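Local coordinates for protein glutamine cyclotransferase (Xanthomonas campestris, PDB 3MBR) that probably catalyses the cyclisation of amino-terminal glutamine in peptides to pyroglutamate, on a beta-propeller that holds a calcium ion, at residues L26-G31 with A210-H215; H215-V220 with E230-P235. The protein carries 1 engineered substitution. All coordinates share one frame; numbering follows the deposited sequence.

In the fold
Both contacts involve the blade that closes the propeller, in which strand 9-16 from the start of the chain joins three strands from its end. Contact 1 crosses between blades: 26-31 and 210-215 come from the inner strands of two adjacent blades, mostly buried and beside the calcium ion. Contact 2, partly buried, stays within the closing blade and joins the two strands of the hairpin 217-222/227-233, farther from the centre. The first relies on water bridges and a stacked carboxylate, whereas the second combines a direct backbone bond, an aliphatic cluster and a charged rim. They share His215, and the Asp212-Arg217 salt bridge ties them together.

Contact 1. Residues L26-G31 with A210-H215; sequences LFYLRG and AFDAEH. With CA (calcium ion), chain B.
Asp212 OD1, in the carboxylate stacked beside the Tyr28 ring, is gripped twice: by His215 ND1 at 2.9 Å and by Arg217 NE in a salt bridge. The histidine bond lies close to the imidazole plane and uses the syn lone pair of OD1. Asp212 OD2 accepts the backbone N of His215 at 3.1 Å, from well above the carboxylate plane, in an Asx motif that pins the turn after strand 206-212. Held at both oxygens, the carboxylate lies almost flat against Tyr28, their planes 12° apart. Asp212 CB makes a CH-pi contact 3.6 Å from the ring centroid, and CG reaches Tyr28 CE1 at 3.3 Å. Tyr28 chi1 of 173° sends the ring along the aspartate, both side chains pointing the same way. The two segments, 26-29 and 210-212, belong to the inner strands of neighbouring propeller blades and run nearly parallel, 14° apart. The strands are bridged by water: one molecule accepts from Tyr28 N and probably donates to Phe211 O, and a second donates to Phe211 O and weakly to Tyr28 O. Farther in, Ala210 CB packs against the Phe27 backbone and lies 3.7 Å from Leu26 CD2. Leu26 O binds the calcium ion at 2.3 Å; a water, the carbonyls of Leu155 and Ile209, and the carboxylates of Glu154 and Glu156 complete the site.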
# COMPACT_ATOMS: atom_id res chain seq x y z
N LEU A 26 -3.64 -1.01 -1.34
CA LEU A 26 -4.82 -1.51 -0.61
C LEU A 26 -5.07 -0.62 0.60
O LEU A 26 -4.10 -0.14 1.24
CB LEU A 26 -4.47 -2.94 -0.09
CG LEU A 26 -5.61 -3.78 0.49
CD1 LEU A 26 -6.51 -4.34 -0.59
CD2 LEU A 26 -4.98 -4.94 1.31
N PHE A 27 -6.36 -0.40 0.91
CA PHE A 27 -6.66 0.24 2.21
C PHE A 27 -7.97 -0.28 2.71
O PHE A 27 -8.70 -0.98 1.93
CB PHE A 27 -6.60 1.77 2.17
CG PHE A 27 -7.64 2.43 1.31
CD1 PHE A 27 -8.94 2.62 1.78
CD2 PHE A 27 -7.31 2.93 0.04
CE1 PHE A 27 -9.95 3.30 0.99
CE2 PHE A 27 -8.33 3.60 -0.75
CZ PHE A 27 -9.62 3.79 -0.25
N TYR A 28 -8.33 -0.03 3.93
CA TYR A 28 -9.57 -0.52 4.49
C TYR A 28 -10.36 0.70 4.95
O TYR A 28 -9.84 1.67 5.55
CB TYR A 28 -9.24 -1.37 5.72
CG TYR A 28 -10.42 -1.83 6.53
CD1 TYR A 28 -11.01 -0.98 7.44
CD2 TYR A 28 -10.98 -3.04 6.31
CE1 TYR A 28 -12.11 -1.35 8.22
CE2 TYR A 28 -12.10 -3.46 7.10
CZ TYR A 28 -12.63 -2.57 8.02
OH TYR A 28 -13.70 -2.98 8.82
N LEU A 29 -11.66 0.65 4.70
CA LEU A 29 -12.47 1.75 5.18
C LEU A 29 -13.90 1.31 5.44
O LEU A 29 -14.51 0.73 4.52
CB LEU A 29 -12.46 2.91 4.09
CG LEU A 29 -13.35 4.10 4.50
CD1 LEU A 29 -12.72 4.70 5.67
CD2 LEU A 29 -13.35 5.07 3.22
N ARG A 30 -14.41 1.55 6.67
CA ARG A 30 -15.85 1.28 7.00
C ARG A 30 -16.25 -0.14 6.56
O ARG A 30 -17.33 -0.37 5.95
CB ARG A 30 -16.76 2.28 6.24
CG ARG A 30 -17.30 3.56 6.87
CD ARG A 30 -16.34 4.64 7.34
NE ARG A 30 -16.07 5.86 6.51
CZ ARG A 30 -16.49 6.15 5.27
NH1 ARG A 30 -17.31 5.35 4.59
NH2 ARG A 30 -16.08 7.26 4.71
N GLY A 31 -15.43 -1.10 6.85
CA GLY A 31 -15.76 -2.48 6.66
C GLY A 31 -15.45 -3.05 5.30
O GLY A 31 -15.59 -4.25 5.10
N ALA A 210 -3.24 -3.14 4.47
CA ALA A 210 -4.37 -2.30 4.86
C ALA A 210 -4.64 -2.40 6.38
O ALA A 210 -4.71 -3.51 6.89
CB ALA A 210 -5.64 -2.67 4.10
N PHE A 211 -4.87 -1.31 7.06
CA PHE A 211 -5.10 -1.34 8.46
C PHE A 211 -6.51 -0.84 8.78
O PHE A 211 -6.96 0.24 8.27
CB PHE A 211 -4.07 -0.44 9.16
CG PHE A 211 -4.18 -0.47 10.63
CD1 PHE A 211 -4.07 -1.66 11.33
CD2 PHE A 211 -4.38 0.72 11.35
CE1 PHE A 211 -4.15 -1.70 12.74
CE2 PHE A 211 -4.41 0.69 12.78
CZ PHE A 211 -4.32 -0.50 13.44
N ASP A 212 -7.26 -1.66 9.52
CA ASP A 212 -8.58 -1.29 10.06
C ASP A 212 -8.31 -0.72 11.44
O ASP A 212 -8.07 -1.49 12.37
CB ASP A 212 -9.41 -2.58 10.13
CG ASP A 212 -10.67 -2.44 10.97
OD1 ASP A 212 -11.36 -3.48 11.12
OD2 ASP A 212 -10.99 -1.34 11.48
N ALA A 213 -8.29 0.64 11.56
CA ALA A 213 -7.93 1.16 12.85
C ALA A 213 -9.00 0.99 13.89
O ALA A 213 -8.67 0.93 15.10
CB ALA A 213 -7.50 2.66 12.75
N GLU A 214 -10.27 0.88 13.45
CA GLU A 214 -11.33 0.77 14.48
C GLU A 214 -11.20 -0.53 15.29
O GLU A 214 -11.48 -0.61 16.49
CB GLU A 214 -12.67 0.85 13.76
CG GLU A 214 -13.86 0.67 14.69
CD GLU A 214 -15.20 0.78 14.01
OE1 GLU A 214 -16.23 0.58 14.75
OE2 GLU A 214 -15.23 1.08 12.78
N HIS A 215 -10.83 -1.60 14.59
CA HIS A 215 -10.76 -2.90 15.25
C HIS A 215 -9.35 -3.44 15.38
O HIS A 215 -9.20 -4.54 15.86
CB HIS A 215 -11.62 -3.94 14.51
CG HIS A 215 -13.02 -3.49 14.28
ND1 HIS A 215 -13.46 -2.99 13.06
CD2 HIS A 215 -14.11 -3.46 15.11
CE1 HIS A 215 -14.74 -2.67 13.16
NE2 HIS A 215 -15.16 -2.94 14.39
CA CA B . -2.04 0.46 2.05
O HOH W 1 -6.51 1.36 5.71
O HOH W 2 -9.33 2.37 8.77
O HOH W 3 -2.59 2.59 1.03

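Contact 2. Residues H215-V220 with E230-P235; sequences HDRLFV and EIRLTP
Leu218 and Ile231 form the apolar centre, their side chains crossing on one face of the hairpin with Leu218 CD2 4.0 Å from Ile231 CG1. Ile231 chi1 of 65° places CG1 between its own backbone N and carbonyl carbon, and from there the extended end carries CD1 towards Leu218 CD2 and Val220 CG1. Leu233 extends the aliphatic patch, and Ile209 of the neighbouring inner strand also touches Leu218. Between the backbones, Ile231 N gives a nearly straight hydrogen bond to Leu218 O at 2.9 Å. One step away, a water enters the hairpin: it accepts from Leu218 N and donates to Ile231 O at 2.6 Å. The same water accepts from Arg232 NH1 at 2.7 Å, close to the plane of the guanidinium. The chain enters strand 217-222 through a G1 beta bulge, Asp216 and Arg217 both facing Asp212. On the other face Phe219 and Glu230, a non-hydrogen-bonded pair, run side by side, with Phe219 CE1 3.8 Å from Glu230 CB. The extended glutamate reaches the edge, where OE1 accepts a salt-bridge hydrogen bond from Arg232 NH1 at 2.9 Å through its anti lone pair, and OE2 is hydrogen-bonded to Tyr15 OH. Arg217 offers Glu230 its aliphatic part, CD lying 3.4 Å from OE1, while its guanidinium, bound to Asp212, covers Phe219 CZ with one face. Glu230 and the water thus fix Arg232 NH1 from two sides; this salt bridge and the Tyr15 bond, with the Arg217 charge near but not touching, would probably favour the ionised carboxylate.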
# COMPACT_ATOMS: atom_id res chain seq x y z
N HIS A 215 -10.83 -1.60 14.59
CA HIS A 215 -10.76 -2.90 15.25
C HIS A 215 -9.35 -3.44 15.38
O HIS A 215 -9.20 -4.54 15.86
CB HIS A 215 -11.62 -3.94 14.51
CG HIS A 215 -13.02 -3.49 14.28
ND1 HIS A 215 -13.46 -2.99 13.06
CD2 HIS A 215 -14.11 -3.46 15.11
CE1 HIS A 215 -14.74 -2.67 13.16
NE2 HIS A 215 -15.16 -2.94 14.39
N ASP A 216 -8.34 -2.62 14.99
CA ASP A 216 -6.92 -2.96 15.04
C ASP A 216 -6.65 -4.23 14.28
O ASP A 216 -6.07 -5.16 14.83
CB ASP A 216 -6.48 -3.08 16.54
CG ASP A 216 -4.95 -3.27 16.71
OD1 ASP A 216 -4.13 -2.99 15.78
OD2 ASP A 216 -4.59 -3.71 17.83
N ARG A 217 -7.05 -4.26 13.01
CA ARG A 217 -6.77 -5.44 12.16
C ARG A 217 -5.84 -5.02 11.03
O ARG A 217 -6.18 -4.06 10.29
CB ARG A 217 -8.07 -6.01 11.57
CG ARG A 217 -9.11 -6.41 12.65
CD ARG A 217 -10.28 -7.14 12.06
NE ARG A 217 -11.05 -6.28 11.19
CZ ARG A 217 -12.02 -6.72 10.38
NH1 ARG A 217 -12.38 -8.03 10.39
NH2 ARG A 217 -12.67 -5.86 9.63
N LEU A 218 -4.81 -5.80 10.80
CA LEU A 218 -3.83 -5.54 9.75
C LEU A 218 -4.00 -6.60 8.67
O LEU A 218 -3.95 -7.81 9.00
CB LEU A 218 -2.44 -5.58 10.36
CG LEU A 218 -1.33 -5.22 9.36
CD1 LEU A 218 -1.50 -3.85 8.79
CD2 LEU A 218 0.04 -5.34 10.09
N PHE A 219 -4.20 -6.22 7.39
CA PHE A 219 -4.38 -7.18 6.32
C PHE A 219 -3.26 -7.03 5.28
O PHE A 219 -2.84 -5.91 4.96
CB PHE A 219 -5.70 -6.83 5.59
CG PHE A 219 -6.92 -6.90 6.50
CD1 PHE A 219 -7.42 -8.12 6.98
CD2 PHE A 219 -7.54 -5.73 6.88
CE1 PHE A 219 -8.56 -8.14 7.78
CE2 PHE A 219 -8.64 -5.76 7.68
CZ PHE A 219 -9.15 -6.95 8.13
N VAL A 220 -2.85 -8.16 4.70
CA VAL A 220 -1.88 -8.13 3.64
C VAL A 220 -2.30 -9.03 2.47
O VAL A 220 -2.87 -10.13 2.70
CB VAL A 220 -0.44 -8.53 4.11
CG1 VAL A 220 0.05 -7.60 5.17
CG2 VAL A 220 -0.37 -9.91 4.65
N GLU A 230 -5.22 -11.66 7.52
CA GLU A 230 -5.21 -10.77 8.70
C GLU A 230 -4.09 -11.29 9.57
O GLU A 230 -4.06 -12.46 9.92
CB GLU A 230 -6.57 -10.87 9.45
CG GLU A 230 -6.62 -9.99 10.69
CD GLU A 230 -7.97 -10.07 11.39
OE1 GLU A 230 -8.01 -9.61 12.54
OE2 GLU A 230 -8.94 -10.56 10.78
N ILE A 231 -3.18 -10.41 9.95
CA ILE A 231 -2.01 -10.78 10.77
C ILE A 231 -1.94 -9.88 12.03
O ILE A 231 -2.35 -8.73 11.98
CB ILE A 231 -0.73 -10.69 9.96
CG1 ILE A 231 -0.43 -9.28 9.54
CG2 ILE A 231 -0.70 -11.64 8.75
CD1 ILE A 231 0.99 -9.15 8.93
N ARG A 232 -1.46 -10.49 13.11
CA ARG A 232 -1.29 -9.73 14.33
C ARG A 232 0.22 -9.68 14.64
O ARG A 232 0.85 -10.74 14.69
CB ARG A 232 -2.09 -10.40 15.47
CG ARG A 232 -2.24 -9.48 16.76
CD ARG A 232 -3.54 -8.65 16.56
NE ARG A 232 -4.78 -9.45 16.66
CZ ARG A 232 -5.83 -9.56 15.77
NH1 ARG A 232 -5.99 -8.89 14.47
NH2 ARG A 232 -6.78 -10.40 16.29
N LEU A 233 0.82 -8.51 14.78
CA LEU A 233 2.26 -8.39 15.08
C LEU A 233 2.53 -8.74 16.54
O LEU A 233 1.74 -8.37 17.44
CB LEU A 233 2.75 -6.99 14.84
CG LEU A 233 2.50 -6.50 13.37
CD1 LEU A 233 3.23 -5.18 13.16
CD2 LEU A 233 3.00 -7.56 12.32
N THR A 234 3.62 -9.47 16.80
CA THR A 234 3.99 -9.81 18.19
C THR A 234 4.78 -8.67 18.79
O THR A 234 5.71 -8.25 18.19
CB THR A 234 4.89 -11.06 18.13
OG1 THR A 234 4.12 -12.09 17.50
CG2 THR A 234 5.40 -11.52 19.55
N PRO A 235 4.43 -8.19 20.00
CA PRO A 235 5.19 -7.05 20.58
C PRO A 235 6.69 -7.39 20.62
O PRO A 235 7.03 -8.54 20.93
CB PRO A 235 4.61 -6.96 22.02
CG PRO A 235 3.13 -7.46 21.80
CD PRO A 235 3.28 -8.58 20.85
O HOH W 4 -4.11 -7.33 13.22